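Local structure of 3-carboxy-cis,cis-muconate cycloisomerase (Acinetobacter calcoaceticus, 1Q5N) at residues 175-180 with 340-345; 246-251 with 297-302; 253-258 with 293-298. The protein is a predominantly helical, tetrameric enzyme of the fumarase/aspartase superfamily, whose subunits assemble through a core of long packed helices. All blocks are in the same frame, centred on the assembly; numbering follows the deposited sequence.

Contact 1. Residues 175-180 with 340-345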
loop_
_atom_site.group_PDB
_atom_site.type_symbol
_atom_site.label_atom_id
_atom_site.label_comp_id
_atom_site.label_asym_id
_atom_site.label_seq_id
_atom_site.Cartn_x
_atom_site.Cartn_y
_atom_site.Cartn_z
ATOM N N SER A 175 26.846 8.974 -2.960
ATOM C CA SER A 175 26.444 9.763 -1.805
ATOM C C SER A 175 25.121 9.205 -1.187
ATOM O O SER A 175 24.921 9.278 0.031
ATOM C CB SER A 175 26.302 11.232 -2.254
ATOM O OG SER A 175 25.991 12.094 -1.187
ATOM N N ALA A 176 24.233 8.645 -2.018
ATOM C CA ALA A 176 22.987 8.099 -1.497
ATOM C C ALA A 176 23.358 6.838 -0.668
ATOM O O ALA A 176 22.808 6.594 0.417
ATOM C CB ALA A 176 22.035 7.738 -2.639
ATOM N N PHE A 177 24.288 6.037 -1.170
ATOM C CA PHE A 177 24.687 4.867 -0.405
ATOM C C PHE A 177 25.342 5.283 0.942
ATOM O O PHE A 177 25.122 4.632 1.978
ATOM C CB PHE A 177 25.651 3.999 -1.198
ATOM C CG PHE A 177 24.996 3.208 -2.260
ATOM C CD1 PHE A 177 23.880 2.401 -1.957
ATOM C CD2 PHE A 177 25.519 3.174 -3.539
ATOM C CE1 PHE A 177 23.299 1.533 -2.916
ATOM C CE2 PHE A 177 24.947 2.302 -4.529
ATOM C CZ PHE A 177 23.831 1.477 -4.201
ATOM N N LYS A 178 26.113 6.369 0.928
ATOM C CA LYS A 178 26.738 6.805 2.153
ATOM C C LYS A 178 25.666 7.214 3.165
ATOM O O LYS A 178 25.782 6.887 4.332
ATOM C CB LYS A 178 27.764 7.921 1.849
ATOM C CG LYS A 178 27.577 9.214 2.541
ATOM C CD LYS A 178 28.241 9.303 3.890
ATOM C CE LYS A 178 27.821 10.659 4.483
ATOM N NZ LYS A 178 28.242 10.829 5.923
ATOM N N ARG A 179 24.607 7.897 2.738
ATOM C CA ARG A 179 23.551 8.254 3.703
ATOM C C ARG A 179 22.854 6.965 4.256
ATOM O O ARG A 179 22.377 6.937 5.401
ATOM C CB ARG A 179 22.534 9.214 3.066
ATOM C CG ARG A 179 23.080 10.575 2.811
ATOM C CD ARG A 179 21.965 11.527 2.381
ATOM N NE ARG A 179 21.364 11.190 1.069
ATOM C CZ ARG A 179 21.934 11.420 -0.122
ATOM N NH1 ARG A 179 23.133 11.980 -0.204
ATOM N NH2 ARG A 179 21.290 11.143 -1.244
ATOM N N ASP A 180 22.822 5.900 3.459
ATOM C CA ASP A 180 22.260 4.653 3.922
ATOM C C ASP A 180 23.154 4.026 5.003
ATOM O O ASP A 180 22.655 3.445 5.977
ATOM C CB ASP A 180 22.113 3.656 2.782
ATOM C CG ASP A 180 21.019 4.047 1.807
ATOM O OD1 ASP A 180 20.045 4.721 2.233
ATOM O OD2 ASP A 180 21.126 3.665 0.617
ATOM N N GLY A 340 18.624 -9.096 -2.020
ATOM C CA GLY A 340 18.637 -9.537 -3.421
ATOM C C GLY A 340 18.864 -8.363 -4.391
ATOM O O GLY A 340 19.668 -8.427 -5.328
ATOM N N ALA A 341 18.195 -7.247 -4.149
ATOM C CA ALA A 341 18.351 -6.104 -5.052
ATOM C C ALA A 341 19.774 -5.530 -4.954
ATOM O O ALA A 341 20.336 -5.095 -5.949
ATOM C CB ALA A 341 17.270 -4.976 -4.728
ATOM N N LEU A 342 20.335 -5.516 -3.752
ATOM C CA LEU A 342 21.702 -5.021 -3.539
ATOM C C LEU A 342 22.691 -5.933 -4.239
ATOM O O LEU A 342 23.632 -5.465 -4.876
ATOM C CB LEU A 342 22.036 -4.996 -2.048
ATOM C CG LEU A 342 21.447 -3.815 -1.348
ATOM C CD1 LEU A 342 21.595 -3.982 0.142
ATOM C CD2 LEU A 342 22.183 -2.589 -1.863
ATOM N N GLU A 343 22.482 -7.237 -4.127
ATOM C CA GLU A 343 23.414 -8.128 -4.775
ATOM C C GLU A 343 23.454 -7.922 -6.315
ATOM O O GLU A 343 24.534 -7.898 -6.897
ATOM C CB GLU A 343 23.088 -9.589 -4.434
ATOM C CG GLU A 343 23.729 -10.583 -5.370
ATOM C CD GLU A 343 23.640 -11.983 -4.830
ATOM O OE1 GLU A 343 24.545 -12.363 -4.038
ATOM O OE2 GLU A 343 22.653 -12.692 -5.168
ATOM N N ARG A 344 22.298 -7.807 -6.982
ATOM C CA ARG A 344 22.303 -7.581 -8.421
ATOM C C ARG A 344 22.862 -6.178 -8.772
ATOM O O ARG A 344 23.612 -6.017 -9.737
ATOM C CB ARG A 344 20.908 -7.805 -8.956
ATOM C CG ARG A 344 20.719 -9.278 -9.099
ATOM C CD ARG A 344 19.322 -9.637 -9.017
ATOM N NE ARG A 344 19.198 -11.047 -8.667
ATOM C CZ ARG A 344 18.949 -11.494 -7.427
ATOM N NH1 ARG A 344 18.787 -10.654 -6.410
ATOM N NH2 ARG A 344 18.867 -12.800 -7.205
ATOM N N THR A 345 22.539 -5.169 -7.973
ATOM C CA THR A 345 23.080 -3.845 -8.234
ATOM C C THR A 345 24.642 -3.865 -8.169
ATOM O O THR A 345 25.322 -3.300 -9.049
ATOM C CB THR A 345 22.473 -2.829 -7.249
ATOM O OG1 THR A 345 21.055 -2.843 -7.440
ATOM C CG2 THR A 345 23.039 -1.371 -7.475
#
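With CG turned beside its backbone N and anti to the carbonyl carbon (chi1 -76°), Phe177 sends its ring out from helix 166-191 toward helix 323-351, where Thr345, at chi1 -60°, holds CG2 anti to its own N, which turns the methyl to the ring. The two meet at the ring margin: Thr345 CG2 lies near the ring plane, beside its edge, 4.4 Å from Phe177 CZ. Leu342 supplies the second touch, its CD2 branch standing oblique to the ring at 4.4 Å from Phe177 CE1. Both approaches are light, and the CA atoms of Phe177 and Leu342 remain 10.8 Å apart, so the long aromatic side chain does most of the spanning.

The threonine turns its hydroxyl back to its own helix. Thr345 OG1 donates to Ala341 O at 2.8 Å, tilted 32° from the carbonyl plane, while Thr345 N binds the same oxygen from the opposite face. Ala341 O thus takes two donors, and the bond from OG1 fixes the rotation of the threonine with its methyl toward the aromatic.

Val251 of helix 235-261 packs against both Phe177 and Thr345, and helix 110-146 adds Cys136 against Phe177 and Gln132 against Leu342. Phe177 thus bridges helices 166-191 and 323-351 beside helix 235-261, within the long central helical bundle characteristic of the fumarase/aspartase superfamily.

Contact 2. Residues 246-251 with 297-302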
loop_
_atom_site.group_PDB
_atom_site.type_symbol
_atom_site.label_atom_id
_atom_site.label_comp_id
_atom_site.label_asym_id
_atom_site.label_seq_id
_atom_site.Cartn_x
_atom_site.Cartn_y
_atom_site.Cartn_z
ATOM N N ILE A 246 14.263 2.346 2.088
ATOM C CA ILE A 246 14.962 3.425 1.427
ATOM C C ILE A 246 16.098 2.879 0.562
ATOM O O ILE A 246 16.325 3.346 -0.557
ATOM C CB ILE A 246 15.526 4.421 2.446
ATOM C CG1 ILE A 246 14.378 5.235 3.066
ATOM C CG2 ILE A 246 16.553 5.339 1.784
ATOM C CD1 ILE A 246 14.843 5.980 4.318
ATOM N N ILE A 247 16.787 1.853 1.056
ATOM C CA ILE A 247 17.875 1.282 0.284
ATOM C C ILE A 247 17.312 0.677 -0.995
ATOM O O ILE A 247 17.899 0.829 -2.069
ATOM C CB ILE A 247 18.646 0.177 1.100
ATOM C CG1 ILE A 247 19.394 0.858 2.258
ATOM C CG2 ILE A 247 19.553 -0.666 0.154
ATOM C CD1 ILE A 247 19.843 -0.119 3.379
ATOM N N THR A 248 16.182 -0.011 -0.893
ATOM C CA THR A 248 15.633 -0.615 -2.097
ATOM C C THR A 248 15.207 0.481 -3.056
ATOM O O THR A 248 15.409 0.337 -4.263
ATOM C CB THR A 248 14.451 -1.524 -1.784
ATOM O OG1 THR A 248 14.953 -2.651 -1.077
ATOM C CG2 THR A 248 13.743 -2.008 -3.076
ATOM N N GLY A 249 14.642 1.578 -2.532
ATOM C CA GLY A 249 14.274 2.673 -3.420
ATOM C C GLY A 249 15.520 3.263 -4.136
ATOM O O GLY A 249 15.430 3.618 -5.310
ATOM N N ASN A 250 16.671 3.380 -3.450
ATOM C CA ASN A 250 17.881 3.924 -4.102
ATOM C C ASN A 250 18.342 3.040 -5.274
ATOM O O ASN A 250 18.706 3.565 -6.336
ATOM C CB ASN A 250 19.097 4.045 -3.134
ATOM C CG ASN A 250 18.918 5.125 -2.075
ATOM O OD1 ASN A 250 18.470 6.247 -2.370
ATOM N ND2 ASN A 250 19.292 4.809 -0.841
ATOM N N VAL A 251 18.347 1.714 -5.114
ATOM C CA VAL A 251 18.851 0.905 -6.230
ATOM C C VAL A 251 17.772 0.754 -7.313
ATOM O O VAL A 251 18.077 0.488 -8.493
ATOM C CB VAL A 251 19.439 -0.480 -5.756
ATOM C CG1 VAL A 251 20.610 -0.215 -4.778
ATOM C CG2 VAL A 251 18.373 -1.348 -5.081
ATOM N N ALA A 297 11.391 -5.161 -9.752
ATOM C CA ALA A 297 10.312 -5.920 -9.111
ATOM C C ALA A 297 10.399 -5.681 -7.563
ATOM O O ALA A 297 9.396 -5.513 -6.892
ATOM C CB ALA A 297 10.436 -7.402 -9.423
ATOM N N ALA A 298 11.591 -5.648 -7.003
ATOM C CA ALA A 298 11.725 -5.412 -5.573
ATOM C C ALA A 298 11.295 -3.959 -5.269
ATOM O O ALA A 298 10.694 -3.687 -4.226
ATOM C CB ALA A 298 13.176 -5.663 -5.148
ATOM N N ALA A 299 11.537 -3.040 -6.202
ATOM C CA ALA A 299 11.159 -1.642 -5.959
ATOM C C ALA A 299 9.632 -1.391 -6.061
ATOM O O ALA A 299 9.158 -0.280 -5.789
ATOM C CB ALA A 299 11.907 -0.725 -6.912
ATOM N N ASN A 300 8.910 -2.403 -6.523
ATOM C CA ASN A 300 7.426 -2.422 -6.621
ATOM C C ASN A 300 6.906 -3.107 -5.302
ATOM O O ASN A 300 6.044 -2.578 -4.589
ATOM C CB ASN A 300 7.009 -3.275 -7.859
ATOM C CG ASN A 300 5.543 -3.782 -7.812
ATOM O OD1 ASN A 300 4.790 -3.569 -8.776
ATOM N ND2 ASN A 300 5.150 -4.476 -6.748
ATOM N N ARG A 301 7.486 -4.265 -4.976
ATOM C CA ARG A 301 7.078 -5.070 -3.848
ATOM C C ARG A 301 7.382 -4.473 -2.429
ATOM O O ARG A 301 6.529 -4.523 -1.514
ATOM C CB ARG A 301 7.719 -6.445 -4.071
ATOM C CG ARG A 301 7.122 -7.636 -3.335
ATOM C CD ARG A 301 5.693 -8.049 -3.789
ATOM N NE ARG A 301 5.095 -9.057 -2.881
ATOM C CZ ARG A 301 5.743 -10.155 -2.430
ATOM N NH1 ARG A 301 7.011 -10.391 -2.770
ATOM N NH2 ARG A 301 5.125 -11.070 -1.667
ATOM N N VAL A 302 8.573 -3.878 -2.250
ATOM C CA VAL A 302 8.934 -3.332 -0.958
ATOM C C VAL A 302 7.988 -2.211 -0.518
ATOM O O VAL A 302 7.573 -2.201 0.653
ATOM C CB VAL A 302 10.469 -2.937 -0.908
ATOM C CG1 VAL A 302 10.793 -2.186 0.375
ATOM C CG2 VAL A 302 11.293 -4.236 -0.871
#
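Thr248 OG1 is held by two groups: a hydrogen bond joins it to Thr338 OG1 of helix 323-351, and a weak one reaches Leu244 O a turn back along its own helix. With the hydroxyl engaged there, the methyl is the part that faces helix 290-311. Its CG2 is anti to the backbone N (chi1 -68°) and comes down on the backbone of the second helix, 3.7 Å from Ala298 O and 3.9 Å from Ala299 CA.

Val302, one turn beyond Ala298, flanks the methyl. Its CG2 branch, set beside its own N, lies 4.0 Å from Thr248 CG2, and the two side chains cross obliquely. The small side chains of Ala298 and Ala299 leave room for the threonine methyl between helices whose axes approach to 8.9 Å, inclined 34° from antiparallel, within the elongated helical bundle of the superfamily's central domain.

On the second helix Ala297 O accepts from both Asn300 N and Arg301 N, 3.0 Å for the latter. Arg301 turns away to a salt bridge with Glu333, and Asn300 O is bound by Gln311 NE2 of the third subunit.

Contact 3. Residues 253-258 with 293-298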
loop_
_atom_site.group_PDB
_atom_site.type_symbol
_atom_site.label_atom_id
_atom_site.label_comp_id
_atom_site.label_asym_id
_atom_site.label_seq_id
_atom_site.Cartn_x
_atom_site.Cartn_y
_atom_site.Cartn_z
ATOM N N LYS A 253 15.969 3.255 -8.259
ATOM C CA LYS A 253 16.204 4.427 -9.098
ATOM C C LYS A 253 17.381 4.187 -10.064
ATOM O O LYS A 253 17.323 4.591 -11.235
ATOM C CB LYS A 253 16.451 5.676 -8.204
ATOM C CG LYS A 253 16.661 6.990 -8.995
ATOM C CD LYS A 253 18.135 7.220 -9.418
ATOM C CE LYS A 253 18.330 8.611 -10.038
ATOM N NZ LYS A 253 17.511 8.839 -11.279
ATOM N N MET A 254 18.436 3.514 -9.570
ATOM C CA MET A 254 19.602 3.207 -10.394
ATOM C C MET A 254 19.215 2.216 -11.523
ATOM O O MET A 254 19.601 2.404 -12.670
ATOM C CB MET A 254 20.693 2.623 -9.503
ATOM C CG MET A 254 21.162 3.631 -8.433
ATOM S SD MET A 254 22.206 2.777 -7.262
ATOM C CE MET A 254 23.612 2.263 -8.316
ATOM N N ALA A 255 18.424 1.194 -11.192
ATOM C CA ALA A 255 18.015 0.197 -12.185
ATOM C C ALA A 255 17.116 0.856 -13.257
ATOM O O ALA A 255 17.161 0.476 -14.444
ATOM C CB ALA A 255 17.231 -0.992 -11.499
ATOM N N ARG A 256 16.267 1.800 -12.842
ATOM C CA ARG A 256 15.447 2.488 -13.852
ATOM C C ARG A 256 16.415 3.187 -14.829
ATOM O O ARG A 256 16.258 3.071 -16.033
ATOM C CB ARG A 256 14.516 3.527 -13.196
ATOM C CG ARG A 256 13.783 4.539 -14.145
ATOM C CD ARG A 256 12.910 3.888 -15.233
ATOM N NE ARG A 256 12.023 2.837 -14.751
ATOM C CZ ARG A 256 10.934 3.031 -14.004
ATOM N NH1 ARG A 256 10.571 4.274 -13.621
ATOM N NH2 ARG A 256 10.166 1.991 -13.693
ATOM N N ASP A 257 17.412 3.889 -14.300
ATOM C CA ASP A 257 18.374 4.606 -15.135
ATOM C C ASP A 257 19.239 3.721 -16.071
ATOM O O ASP A 257 19.304 3.989 -17.286
ATOM C CB ASP A 257 19.312 5.502 -14.280
ATOM C CG ASP A 257 18.593 6.691 -13.690
ATOM O OD1 ASP A 257 17.426 6.974 -14.076
ATOM O OD2 ASP A 257 19.173 7.371 -12.839
ATOM N N TRP A 258 19.867 2.662 -15.547
ATOM C CA TRP A 258 20.709 1.908 -16.434
ATOM C C TRP A 258 19.893 1.130 -17.462
ATOM O O TRP A 258 20.365 0.934 -18.591
ATOM C CB TRP A 258 21.741 1.028 -15.659
ATOM C CG TRP A 258 21.254 -0.304 -15.149
ATOM C CD1 TRP A 258 20.823 -1.344 -15.899
ATOM C CD2 TRP A 258 21.220 -0.762 -13.781
ATOM N NE1 TRP A 258 20.528 -2.423 -15.113
ATOM C CE2 TRP A 258 20.765 -2.099 -13.805
ATOM C CE3 TRP A 258 21.541 -0.168 -12.550
ATOM C CZ2 TRP A 258 20.612 -2.885 -12.637
ATOM C CZ3 TRP A 258 21.386 -0.948 -11.377
ATOM C CH2 TRP A 258 20.924 -2.294 -11.443
ATOM N N ALA A 293 15.304 -6.011 -14.140
ATOM C CA ALA A 293 13.996 -6.608 -13.961
ATOM C C ALA A 293 13.763 -7.063 -12.497
ATOM O O ALA A 293 12.704 -6.795 -11.908
ATOM C CB ALA A 293 13.815 -7.781 -14.952
ATOM N N SER A 294 14.753 -7.719 -11.900
ATOM C CA SER A 294 14.645 -8.144 -10.499
ATOM C C SER A 294 14.629 -6.949 -9.543
ATOM O O SER A 294 13.836 -6.888 -8.616
ATOM C CB SER A 294 15.848 -8.995 -10.094
ATOM O OG SER A 294 15.859 -10.177 -10.846
ATOM N N VAL A 295 15.560 -6.024 -9.743
ATOM C CA VAL A 295 15.618 -4.874 -8.871
ATOM C C VAL A 295 14.329 -4.042 -8.966
ATOM O O VAL A 295 13.847 -3.567 -7.958
ATOM C CB VAL A 295 16.883 -3.972 -9.180
ATOM C CG1 VAL A 295 16.877 -2.722 -8.325
ATOM C CG2 VAL A 295 18.170 -4.763 -8.869
ATOM N N LEU A 296 13.762 -3.899 -10.157
ATOM C CA LEU A 296 12.583 -3.091 -10.302
ATOM C C LEU A 296 11.380 -3.826 -9.718
ATOM O O LEU A 296 10.464 -3.186 -9.209
ATOM C CB LEU A 296 12.395 -2.662 -11.765
ATOM C CG LEU A 296 13.395 -1.544 -12.138
ATOM C CD1 LEU A 296 13.420 -1.285 -13.661
ATOM C CD2 LEU A 296 13.031 -0.269 -11.390
ATOM N N ALA A 297 11.391 -5.161 -9.752
ATOM C CA ALA A 297 10.312 -5.920 -9.111
ATOM C C ALA A 297 10.399 -5.681 -7.563
ATOM O O ALA A 297 9.396 -5.513 -6.892
ATOM C CB ALA A 297 10.436 -7.402 -9.423
ATOM N N ALA A 298 11.591 -5.648 -7.003
ATOM C CA ALA A 298 11.725 -5.412 -5.573
ATOM C C ALA A 298 11.295 -3.959 -5.269
ATOM O O ALA A 298 10.694 -3.687 -4.226
ATOM C CB ALA A 298 13.176 -5.663 -5.148
#
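Apolar packing carries the contact, and Ala255 is its centre. Its single methyl points at helix 290-311 and meets two successive side chains there: Ala255 CB lies 3.6 Å from Val295 CG1, the branch anti to the backbone N of Val295, and 3.9 Å from Leu296 CG. Leu296 reaches past the alanine with its CD2 branch, which stops 4.1 Å from Arg256 N and stands oblique to the guanidinium of the same arginine. The short alanine lets the axes come to 8.9 Å at an angle of 140°, and the CA atoms of Ala255 and Val295 to 6.5 Å.

An aromatic face supports the alanine from within its own helix. Trp258 has its CG lying between backbone N and carbonyl carbon (chi1 83°), which folds the indole back along the helix until Ala255 CA sits 3.5 Å above one ring face, offset toward the rim.

Of the charged groups, Lys253 points away from helix 290-311, whereas Arg256 borders Leu296. Lys253 NZ forms a salt bridge with Asp257 OD2, one turn on, at 2.7 Å; the carboxylate is met on its syn side. All three charged residues also reach the second subunit, where Lys253 NZ bonds Gln315 O and His317 O, Asp257 OD1 accepts from His317 N, and Arg256 NH1 forms a salt bridge with Glu316.

Around this pair, helix 166-191 lies against Met254 through Trp173 and Phe177, helix 323-351 packs on Met254 and Val295 through Thr345 and on Trp258 through Val348, and Glu271, whose OE2 is hydrogen-bonded by Trp258 NE1, directly follows the short strand 269-270.

Contacts 2 and 3 are successive levels of one antiparallel-running, inclined helix pair, 235-261 with 290-311; their centres lie 8 Å apart, with Val251 O 3.4 Å from Val295 CG1 between them. Contact 1 closes a wider loop of chain in which both are nested, its centre 10 Å from contact 2 and 12 Å from contact 3. It meets contact 3 where Phe177 CZ lies 3.7 Å from Met254 SD, and contact 2 by a weak hydrogen bond from Asn250 ND2 to Asp180 OD2. The paired helices are joined by chain that includes the unmodelled residues 274-286, which cover much of the superfamily's signature loop; in relatives that mobile loop borders the active site.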